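Local atomic coordinates of glutathione S-transferase omega-like 2 (PDB entry 5LKB), a protein that uses glutathione as a one-cysteine thiol transferase, reducing dehydroascorbate, dimethylarsinic acid and beta-hydroxyethyl disulfide, and reacts with glutathionyl-(hydro)quinones. Residues S213-Y216 / D217-N221. Sequence-based numbering, arbitrary orientation.
Sequences SWVY and DSINN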
loop_
_atom_site.group_PDB
_atom_site.type_symbol
_atom_site.label_atom_id
_atom_site.label_comp_id
_atom_site.label_asym_id
_atom_site.label_seq_id
_atom_site.Cartn_x
_atom_site.Cartn_y
_atom_site.Cartn_z
ATOM N N SER A 213 -13.585 21.898 10.090
ATOM C CA SER A 213 -13.492 21.276 11.399
ATOM C C SER A 213 -13.458 19.742 11.306
ATOM O O SER A 213 -12.611 19.113 11.949
ATOM C CB SER A 213 -14.651 21.743 12.308
ATOM O OG SER A 213 -14.460 21.192 13.586
ATOM N N TRP A 214 -14.416 19.150 10.593
ATOM C CA TRP A 214 -14.420 17.675 10.522
ATOM C C TRP A 214 -13.388 17.162 9.538
ATOM O O TRP A 214 -12.895 16.038 9.721
ATOM C CB TRP A 214 -15.818 17.101 10.226
ATOM C CG TRP A 214 -16.509 17.499 8.983
ATOM C CD1 TRP A 214 -17.414 18.533 8.835
ATOM C CD2 TRP A 214 -16.434 16.867 7.707
ATOM N NE1 TRP A 214 -17.879 18.577 7.565
ATOM C CE2 TRP A 214 -17.315 17.548 6.843
ATOM C CE3 TRP A 214 -15.725 15.761 7.205
ATOM C CZ2 TRP A 214 -17.472 17.210 5.489
ATOM C CZ3 TRP A 214 -15.893 15.420 5.865
ATOM C CH2 TRP A 214 -16.774 16.100 5.028
ATOM N N VAL A 215 -13.077 17.905 8.478
ATOM C CA VAL A 215 -11.986 17.472 7.608
ATOM C C VAL A 215 -10.679 17.466 8.377
ATOM O O VAL A 215 -9.851 16.561 8.217
ATOM C CB VAL A 215 -11.932 18.336 6.329
ATOM C CG1 VAL A 215 -10.620 18.114 5.562
ATOM C CG2 VAL A 215 -13.111 18.046 5.489
ATOM N N TYR A 216 -10.470 18.433 9.277
ATOM C CA TYR A 216 -9.258 18.400 10.087
ATOM C C TYR A 216 -9.151 17.118 10.907
ATOM O O TYR A 216 -8.128 16.414 10.871
ATOM C CB TYR A 216 -9.153 19.637 10.987
ATOM C CG TYR A 216 -8.021 19.480 11.964
ATOM C CD1 TYR A 216 -6.709 19.696 11.590
ATOM C CD2 TYR A 216 -8.237 18.978 13.266
ATOM C CE1 TYR A 216 -5.676 19.487 12.425
ATOM C CE2 TYR A 216 -7.198 18.769 14.139
ATOM C CZ TYR A 216 -5.899 19.000 13.723
ATOM O OH TYR A 216 -4.841 18.787 14.533
ATOM N N ASP A 217 -10.174 16.816 11.696
ATOM C CA ASP A 217 -10.036 15.738 12.644
ATOM C C ASP A 217 -9.965 14.397 11.944
ATOM O O ASP A 217 -9.276 13.495 12.427
ATOM C CB ASP A 217 -11.202 15.714 13.626
ATOM C CG ASP A 217 -11.059 16.787 14.721
ATOM O OD1 ASP A 217 -9.957 16.973 15.306
ATOM O OD2 ASP A 217 -12.087 17.457 14.971
ATOM N N SER A 218 -10.735 14.243 10.875
ATOM C CA SER A 218 -10.966 12.946 10.249
ATOM C C SER A 218 -10.097 12.676 9.023
ATOM O O SER A 218 -9.986 11.511 8.650
ATOM C CB SER A 218 -12.433 12.736 9.860
ATOM O OG SER A 218 -12.840 13.596 8.745
ATOM N N ILE A 219 -9.505 13.681 8.380
ATOM C CA ILE A 219 -8.786 13.502 7.120
ATOM C C ILE A 219 -7.402 14.103 7.258
ATOM O O ILE A 219 -6.391 13.406 7.175
ATOM C CB ILE A 219 -9.604 14.069 5.940
ATOM C CG1 ILE A 219 -10.914 13.266 5.791
ATOM C CG2 ILE A 219 -8.791 14.061 4.660
ATOM C CD1 ILE A 219 -11.956 13.775 4.895
ATOM N N ASN A 220 -7.330 15.430 7.444
ATOM C CA ASN A 220 -6.025 16.085 7.533
ATOM C C ASN A 220 -5.168 15.468 8.620
ATOM O O ASN A 220 -4.023 15.041 8.389
ATOM C CB ASN A 220 -6.137 17.600 7.779
ATOM C CG ASN A 220 -6.817 18.357 6.690
ATOM O OD1 ASN A 220 -6.719 18.065 5.472
ATOM N ND2 ASN A 220 -7.446 19.432 7.094
ATOM N N ASN A 221 -5.688 15.466 9.877
ATOM C CA ASN A 221 -5.051 14.787 10.987
ATOM C C ASN A 221 -5.467 13.318 11.078
ATOM O O ASN A 221 -4.752 12.540 11.703
ATOM C CB ASN A 221 -5.356 15.505 12.326
ATOM C CG ASN A 221 -4.338 15.199 13.365
ATOM O OD1 ASN A 221 -3.114 15.154 13.141
ATOM N ND2 ASN A 221 -4.816 14.991 14.592
HETATM O O HOH W 1 -11.821 20.160 14.684
#
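V215 O receives two backbone amides from opposite faces of its carbonyl plane, I219 N and N220 N, each at 2.9 Å. The second bond spans five residues, as does N221 N to Y216 O (2.8 Å), so the helix widens into a pi-type turn; S218 N to W214 O (3.0 Å) still keeps the alpha-helical spacing. Between side chains, the Y216 ring makes a CH-pi contact: N221 CB lies over one face, 4.1 Å from the ring centroid. The ring stands there because Y216 CG is anti to the backbone N (chi1 171°), and the N221 amide runs alongside it, the two planes 12° apart. With an alanine at Y216, a gap would probably open beside N221 CB, leaving the amide to R15. On the exposed side, a water donates to D217 OD2 (2.7 Å) and also bonds S213 OG, linking successive turns. Apolar packing adds V215 CG1 against I219 CB (4.2 Å). N221 OD1 accepts a hydrogen bond from NE of the glutathione-binding R15, joining the contact to the glutathione site. Within the C-terminal helical domain, W214 packs on helix 232-264, V215 and I219 on helix 285-304; N220 crosses the domain interface to helix 47-58 of the thioredoxin-like domain.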